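Local coordinates for manganese-binding protein (Chlamydia trachomatis, PDB 6NSI) that binds iron, manganese and nickel ions, preferring ferrous iron, and delivers them to the membrane permease of an ABC transporter for import, at residues Pro256-Ser259 / Asp260-Cys263; Thr269-His272 / Asn273-Ile277; Leu164-His168 / Asn169-Tyr173. All blocks are in the same frame, centred on the assembly; numbering follows the deposited sequence.

Interaction 1: residues Pro256-Ser259 / Asp260-Cys263; sequences PLYS and DNVC. With FE (Fe (III) ion), chain B.
Y258 and N261 face each other across a tight reversal of the chain, their CA atoms 5.8 Å apart, where the loop between strand 251-252 and helix 266-280 turns at S259 and D260. This is one of the iron-binding loops of a solute-binding protein of family 9, and it shows how one short turn can present a metal ligand while residues on its two sides touch, Y258 meeting N261 and C263. D260 grips the Fe(III) ion with both carboxylate oxygens, unequally: OD1 of D260 lies 2.0 Å from the metal, OD2 of D260 2.4 Å. H36, H102 and H168 complete the site.

Behind the ligand, a water ties the two arms of the turn together. It accepts from the backbone N of S259 and donates to OD1 of N261, 2.6 Å away. The same OD1 lies at the edge of the Y258 ring, near its plane, 3.5 Å from CD2 of Y258; the amide and ring planes differ by only 29°. A first torsion of 67° sets CG of N261 between its backbone N and carbonyl carbon, which brings OD1 to that edge. Its ND2 is engaged elsewhere, by the carbonyl of G31 and the carboxylate of D230. S259 OG, beside the ligand, is hydrogen-bonded to E229, so a second-shell carboxylate fixes the hydroxyl next to the metal-binding residue.

At the outer end, C263 lies against the tyrosine. Its CB sits over one face of the ring, displaced toward the rim, in a CH-pi contact 4.0 Å from the centroid of Y258. The sulfur continues obliquely past the ring toward the phenol end, bringing SG of C263 to 3.5 Å from OH of Y258.

Interaction 2: residues Thr269-His272 / Asn273-Ile277; sequences TFQH and NVRTI
N273 opens the second segment by donating its backbone N-H to T269 O, the first of five backbone bonds from a residue to the one four places before it that make this stretch an ordinary alpha-helix. Side chains one turn apart pair as aromatic with methyl, amide with guanidinium and imidazole with hydroxyl. The N273 side chain is held elsewhere, its OD1 accepting from the backbone N of Y258, while OD1 also lies in the plane of the H272 ring, at its edge.

V274 repeats the backbone bond to F270 O and adds an apolar contact. Its CG2 stands over one face of the phenyl ring, offset toward the rim, 4.1 Å from the centroid of F270. The phenylalanine reaches it because CG lies opposite the backbone N (chi1 177°).

R275 bonds through its N to Q271 O at 2.9 Å. The two long side chains run side by side in the same direction, with amide and guanidinium planes 70° apart and NH2 of R275 4.1 Å from NE2 of Q271.

T276 returns twice to one acceptor: both its backbone N and its OG1 lie 2.8 Å from H272 O, approaching from opposite faces of the carbonyl plane. That hydroxyl also sits over the H272 ring, 3.2 Å from NE2 of H272. The imidazole nitrogen itself is hydrogen-bonded to P256 O.

I277 closes the turn with a backbone bond to N273 O and packs on F174. Helix 266-280 thus rests F270 and V274 against both helix 129-154 and helix 172-178, and lays N273 and T276 against L257 in the loop that follows strand 251-252.

Interaction 3: residues Leu164-His168 / Asn169-Tyr173; sequences LVTGH and NAFSY. With FE (Fe (III) ion), chain B.
H168 and A170 meet at the iron site, and the contacts of their loop, which leads from strand 164-165 to helix 172-178, fall into coordination, hydrogen bonds and apolar contacts. In the first group, H168 binds the Fe(III) ion through NE2 at 2.2 Å, beside D260. Its other ring nitrogen, ND1, is hydrogen-bonded to E229 OE1, so both ring nitrogens are engaged and the imidazole is fixed in rotation.

The hydrogen bonds centre on the carbonyl of H168. The chain makes an inverse gamma turn about N169, closed by a weak bond from A170 N to H168 O at 3.0 Å. A stronger partner is the hydroxyl of T166, whose OG1 donates to the same H168 O over 2.6 Å, tilted 33° from the carbonyl plane. Further on, S172 OG donates to N169 OD1 at 2.6 Å, in the carbonyl plane on a lone pair, tying the turn to the start of the helix.

Among the apolar contacts, the methyl of A170 lies over one face of the H168 ring, 3.9 Å from the centroid of the imidazole. A chi1 of 78° sets CG of H168 between its backbone N and carbonyl carbon, with the ring beside that methyl. F171, at the N-cap position of the helix, turns its CB to CD2 of L164 at 3.7 Å, the two side chains crossing at about a right angle. T166 CG2 touches CD1 of F171 at the same 3.7 Å.

Restrained in this way, the ring is probably held in an orientation suited to the metal, and the carboxylate of E229 would probably make it more electron-rich and a stronger donor to iron.

In this buried metal site, two of the four iron ligands come from short local turns, beside a helix that hydrogen-bonds to one of them. Interactions 1 and 3 are loops that supply D260 and H168 to the same iron ion, and E229 serves both, through S259 and through H168. Interaction 2 contributes no ligand; it is regular helix, with the side chain of N273 about 11 Å from the iron, and its bonding is mostly backbone. It nevertheless holds the 256-263 loop through H272 to P256 and T269 to C263, while I277 meets L164 of interaction 3. All three are largely buried, but each of the first two has an exposed margin, at C263 and at R275, whereas interaction 3 has none.

Interaction 1: residues Pro256-Ser259 / Asp260-Cys263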
loop_
_atom_site.group_PDB
_atom_site.type_symbol
_atom_site.label_atom_id
_atom_site.label_comp_id
_atom_site.label_asym_id
_atom_site.label_seq_id
_atom_site.Cartn_x
_atom_site.Cartn_y
_atom_site.Cartn_z
ATOM N N PRO A 256 14.383 4.379 3.910
ATOM C CA PRO A 256 13.545 4.052 2.750
ATOM C C PRO A 256 12.089 3.919 3.163
ATOM O O PRO A 256 11.770 3.626 4.319
ATOM C CB PRO A 256 14.117 2.713 2.257
ATOM C CG PRO A 256 14.711 2.079 3.478
ATOM C CD PRO A 256 15.166 3.218 4.386
ATOM N N LEU A 257 11.200 4.170 2.205
ATOM C CA LEU A 257 9.793 3.896 2.420
ATOM C C LEU A 257 9.496 2.462 1.999
ATOM O O LEU A 257 10.226 1.859 1.217
ATOM C CB LEU A 257 8.926 4.875 1.629
ATOM C CG LEU A 257 9.060 6.371 1.934
ATOM C CD1 LEU A 257 8.127 7.145 0.981
ATOM C CD2 LEU A 257 8.663 6.652 3.380
ATOM N N TYR A 258 8.423 1.910 2.537
ATOM C CA TYR A 258 7.992 0.572 2.144
ATOM C C TYR A 258 6.706 0.717 1.350
ATOM O O TYR A 258 5.651 1.015 1.914
ATOM C CB TYR A 258 7.836 -0.328 3.364
ATOM C CG TYR A 258 9.187 -0.617 3.969
ATOM C CD1 TYR A 258 9.841 0.340 4.752
ATOM C CD2 TYR A 258 9.835 -1.820 3.731
ATOM C CE1 TYR A 258 11.099 0.091 5.292
ATOM C CE2 TYR A 258 11.086 -2.069 4.266
ATOM C CZ TYR A 258 11.712 -1.113 5.044
ATOM O OH TYR A 258 12.964 -1.373 5.577
ATOM N N SER A 259 6.809 0.526 0.036
ATOM C CA SER A 259 5.692 0.733 -0.875
ATOM C C SER A 259 4.879 -0.546 -1.080
ATOM O O SER A 259 3.668 -0.572 -0.845
ATOM C CB SER A 259 6.229 1.226 -2.220
ATOM O OG SER A 259 7.129 0.256 -2.744
ATOM N N ASP A 260 5.532 -1.610 -1.541
ATOM C CA ASP A 260 4.849 -2.820 -1.967
ATOM C C ASP A 260 5.036 -3.963 -0.981
ATOM O O ASP A 260 4.607 -5.096 -1.255
ATOM C CB ASP A 260 5.338 -3.233 -3.354
ATOM C CG ASP A 260 4.827 -2.318 -4.466
ATOM O OD1 ASP A 260 3.786 -1.628 -4.290
ATOM O OD2 ASP A 260 5.474 -2.304 -5.535
ATOM N N ASN A 261 5.679 -3.707 0.152
ATOM C CA ASN A 261 5.987 -4.778 1.080
ATOM C C ASN A 261 5.990 -4.211 2.494
ATOM O O ASN A 261 5.671 -3.043 2.719
ATOM C CB ASN A 261 7.317 -5.462 0.728
ATOM C CG ASN A 261 8.536 -4.544 0.916
ATOM O OD1 ASN A 261 8.420 -3.318 0.917
ATOM N ND2 ASN A 261 9.714 -5.146 1.044
ATOM N N VAL A 262 6.363 -5.076 3.426
ATOM C CA VAL A 262 6.349 -4.819 4.891
ATOM C C VAL A 262 7.766 -4.989 5.454
ATOM O O VAL A 262 8.491 -5.806 4.924
ATOM C CB VAL A 262 5.366 -5.833 5.500
ATOM C CG1 VAL A 262 5.765 -6.379 6.856
ATOM C CG2 VAL A 262 3.927 -5.372 5.452
ATOM N N CYS A 263 8.137 -4.211 6.470
ATOM C CA CYS A 263 9.455 -4.396 7.115
ATOM C C CYS A 263 9.323 -5.477 8.192
ATOM O O CYS A 263 9.611 -6.605 7.887
ATOM C CB CYS A 263 9.932 -3.105 7.754
ATOM S SG CYS A 263 11.664 -3.182 8.264
HETATM FE FE FE B . 3.537 -0.992 -6.221
HETATM O O HOH W 1 8.803 -1.344 -0.703
#

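Interaction 2: residues Thr269-His272 / Asn273-Ile277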
loop_
_atom_site.group_PDB
_atom_site.type_symbol
_atom_site.label_atom_id
_atom_site.label_comp_id
_atom_site.label_asym_id
_atom_site.label_seq_id
_atom_site.Cartn_x
_atom_site.Cartn_y
_atom_site.Cartn_z
ATOM N N THR A 269 5.144 -0.749 9.793
ATOM C CA THR A 269 5.610 -0.212 8.516
ATOM C C THR A 269 4.866 1.072 8.158
ATOM O O THR A 269 5.483 2.067 7.754
ATOM C CB THR A 269 5.437 -1.255 7.411
ATOM O OG1 THR A 269 6.228 -2.408 7.716
ATOM C CG2 THR A 269 5.902 -0.672 6.079
ATOM N N PHE A 270 3.536 1.062 8.302
ATOM C CA PHE A 270 2.744 2.277 8.129
ATOM C C PHE A 270 3.255 3.389 9.038
ATOM O O PHE A 270 3.454 4.533 8.600
ATOM C CB PHE A 270 1.266 1.969 8.403
ATOM C CG PHE A 270 0.364 3.179 8.333
ATOM C CD1 PHE A 270 -0.143 3.611 7.113
ATOM C CD2 PHE A 270 0.005 3.870 9.497
ATOM C CE1 PHE A 270 -0.978 4.715 7.043
ATOM C CE2 PHE A 270 -0.841 4.980 9.441
ATOM C CZ PHE A 270 -1.332 5.404 8.213
ATOM N N GLN A 271 3.500 3.065 10.313
ATOM C CA GLN A 271 4.039 4.061 11.234
ATOM C C GLN A 271 5.377 4.602 10.736
ATOM O O GLN A 271 5.589 5.822 10.702
ATOM C CB GLN A 271 4.189 3.467 12.632
ATOM C CG GLN A 271 2.861 3.062 13.266
ATOM C CD GLN A 271 3.021 2.441 14.651
ATOM O OE1 GLN A 271 3.775 1.480 14.838
ATOM N NE2 GLN A 271 2.305 2.991 15.631
ATOM N N HIS A 272 6.291 3.704 10.339
ATOM C CA HIS A 272 7.596 4.142 9.848
ATOM C C HIS A 272 7.457 5.064 8.640
ATOM O O HIS A 272 8.164 6.079 8.537
ATOM C CB HIS A 272 8.471 2.938 9.484
ATOM C CG HIS A 272 9.679 3.306 8.674
ATOM N ND1 HIS A 272 10.927 3.487 9.236
ATOM C CD2 HIS A 272 9.822 3.557 7.347
ATOM C CE1 HIS A 272 11.787 3.819 8.288
ATOM N NE2 HIS A 272 11.140 3.877 7.135
ATOM N N ASN A 273 6.571 4.709 7.698
ATOM C CA ASN A 273 6.370 5.543 6.517
ATOM C C ASN A 273 5.890 6.932 6.912
ATOM O O ASN A 273 6.361 7.938 6.371
ATOM C CB ASN A 273 5.364 4.889 5.573
ATOM C CG ASN A 273 5.985 3.791 4.712
ATOM O OD1 ASN A 273 7.211 3.670 4.604
ATOM N ND2 ASN A 273 5.137 2.999 4.084
ATOM N N VAL A 274 4.943 7.002 7.853
ATOM C CA VAL A 274 4.405 8.298 8.256
ATOM C C VAL A 274 5.471 9.117 8.973
ATOM O O VAL A 274 5.618 10.318 8.721
ATOM C CB VAL A 274 3.143 8.103 9.123
ATOM C CG1 VAL A 274 2.735 9.425 9.790
ATOM C CG2 VAL A 274 1.999 7.558 8.263
ATOM N N ARG A 275 6.228 8.485 9.877
ATOM C CA ARG A 275 7.315 9.177 10.566
ATOM C C ARG A 275 8.336 9.713 9.570
ATOM O O ARG A 275 8.724 10.882 9.631
ATOM C CB ARG A 275 7.998 8.229 11.556
ATOM C CG ARG A 275 7.233 8.014 12.852
ATOM C CD ARG A 275 7.926 6.993 13.784
ATOM N NE ARG A 275 6.940 6.146 14.455
ATOM C CZ ARG A 275 6.367 6.447 15.621
ATOM N NH1 ARG A 275 6.701 7.573 16.253
ATOM N NH2 ARG A 275 5.464 5.626 16.162
ATOM N N THR A 276 8.783 8.852 8.648
ATOM C CA THR A 276 9.758 9.247 7.640
ATOM C C THR A 276 9.253 10.423 6.801
ATOM O O THR A 276 9.940 11.440 6.662
ATOM C CB THR A 276 10.096 8.035 6.766
ATOM O OG1 THR A 276 10.627 7.004 7.612
ATOM C CG2 THR A 276 11.148 8.389 5.669
ATOM N N ILE A 277 8.038 10.321 6.267
ATOM C CA ILE A 277 7.544 11.397 5.409
ATOM C C ILE A 277 7.346 12.682 6.213
ATOM O O ILE A 277 7.730 13.772 5.767
ATOM C CB ILE A 277 6.258 10.936 4.698
ATOM C CG1 ILE A 277 6.620 9.822 3.701
ATOM C CG2 ILE A 277 5.512 12.131 4.013
ATOM C CD1 ILE A 277 5.452 9.265 2.964
#

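Interaction 3: residues Leu164-His168 / Asn169-Tyr173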
loop_
_atom_site.group_PDB
_atom_site.type_symbol
_atom_site.label_atom_id
_atom_site.label_comp_id
_atom_site.label_asym_id
_atom_site.label_seq_id
_atom_site.Cartn_x
_atom_site.Cartn_y
_atom_site.Cartn_z
ATOM N N LEU A 164 5.268 14.915 -2.643
ATOM C CA LEU A 164 5.840 13.618 -2.295
ATOM C C LEU A 164 6.438 12.957 -3.537
ATOM O O LEU A 164 5.704 12.464 -4.406
ATOM C CB LEU A 164 4.777 12.721 -1.655
ATOM C CG LEU A 164 5.232 11.304 -1.283
ATOM C CD1 LEU A 164 6.411 11.336 -0.300
ATOM C CD2 LEU A 164 4.046 10.544 -0.723
ATOM N N VAL A 165 7.766 12.925 -3.606
ATOM C CA VAL A 165 8.478 12.345 -4.743
ATOM C C VAL A 165 8.995 10.974 -4.321
ATOM O O VAL A 165 9.837 10.873 -3.422
ATOM C CB VAL A 165 9.632 13.251 -5.214
ATOM C CG1 VAL A 165 10.355 12.610 -6.413
ATOM C CG2 VAL A 165 9.118 14.656 -5.578
ATOM N N THR A 166 8.506 9.917 -4.960
ATOM C CA THR A 166 8.882 8.556 -4.598
ATOM C C THR A 166 9.381 7.783 -5.815
ATOM O O THR A 166 9.409 8.291 -6.937
ATOM C CB THR A 166 7.709 7.797 -3.977
ATOM O OG1 THR A 166 6.706 7.597 -4.989
ATOM C CG2 THR A 166 7.134 8.589 -2.797
ATOM N N GLY A 167 9.779 6.527 -5.557
ATOM C CA GLY A 167 10.344 5.696 -6.607
ATOM C C GLY A 167 9.325 5.306 -7.665
ATOM O O GLY A 167 9.576 5.468 -8.866
ATOM N N HIS A 168 8.186 4.730 -7.239
ATOM C CA HIS A 168 7.057 4.517 -8.139
ATOM C C HIS A 168 5.788 5.043 -7.484
ATOM O O HIS A 168 5.807 5.549 -6.359
ATOM C CB HIS A 168 6.924 3.045 -8.594
ATOM C CG HIS A 168 6.304 2.094 -7.604
ATOM N ND1 HIS A 168 6.886 1.783 -6.388
ATOM C CD2 HIS A 168 5.220 1.281 -7.718
ATOM C CE1 HIS A 168 6.156 0.865 -5.774
ATOM N NE2 HIS A 168 5.144 0.544 -6.558
ATOM N N ASN A 169 4.694 4.938 -8.236
ATOM C CA ASN A 169 3.400 5.521 -7.874
ATOM C C ASN A 169 2.639 4.556 -6.960
ATOM O O ASN A 169 1.660 3.919 -7.339
ATOM C CB ASN A 169 2.608 5.857 -9.136
ATOM C CG ASN A 169 1.324 6.588 -8.834
ATOM O OD1 ASN A 169 1.142 7.106 -7.726
ATOM N ND2 ASN A 169 0.407 6.618 -9.805
ATOM N N ALA A 170 3.119 4.467 -5.721
ATOM C CA ALA A 170 2.509 3.633 -4.699
ATOM C C ALA A 170 1.817 4.438 -3.607
ATOM O O ALA A 170 1.170 3.840 -2.741
ATOM C CB ALA A 170 3.562 2.719 -4.049
ATOM N N PHE A 171 1.923 5.768 -3.625
ATOM C CA PHE A 171 1.400 6.590 -2.540
ATOM C C PHE A 171 0.325 7.574 -3.007
ATOM O O PHE A 171 0.093 8.604 -2.358
ATOM C CB PHE A 171 2.550 7.314 -1.842
ATOM C CG PHE A 171 3.574 6.368 -1.242
ATOM C CD1 PHE A 171 4.690 5.973 -1.974
ATOM C CD2 PHE A 171 3.405 5.862 0.043
ATOM C CE1 PHE A 171 5.631 5.100 -1.428
ATOM C CE2 PHE A 171 4.340 4.985 0.601
ATOM C CZ PHE A 171 5.457 4.610 -0.130
ATOM N N SER A 172 -0.365 7.269 -4.111
ATOM C CA SER A 172 -1.430 8.172 -4.546
ATOM C C SER A 172 -2.578 8.227 -3.537
ATOM O O SER A 172 -3.109 9.310 -3.253
ATOM C CB SER A 172 -1.943 7.771 -5.931
ATOM O OG SER A 172 -1.040 8.205 -6.937
ATOM N N TYR A 173 -2.999 7.077 -2.995
ATOM C CA TYR A 173 -4.069 7.100 -1.992
ATOM C C TYR A 173 -3.627 7.835 -0.731
ATOM O O TYR A 173 -4.376 8.647 -0.172
ATOM C CB TYR A 173 -4.510 5.676 -1.651
ATOM C CG TYR A 173 -5.184 4.986 -2.808
ATOM C CD1 TYR A 173 -4.469 4.126 -3.639
ATOM C CD2 TYR A 173 -6.528 5.193 -3.072
ATOM C CE1 TYR A 173 -5.081 3.486 -4.699
ATOM C CE2 TYR A 173 -7.149 4.572 -4.134
ATOM C CZ TYR A 173 -6.429 3.713 -4.943
ATOM O OH TYR A 173 -7.049 3.085 -6.003
HETATM FE FE FE B . 3.537 -0.992 -6.221
#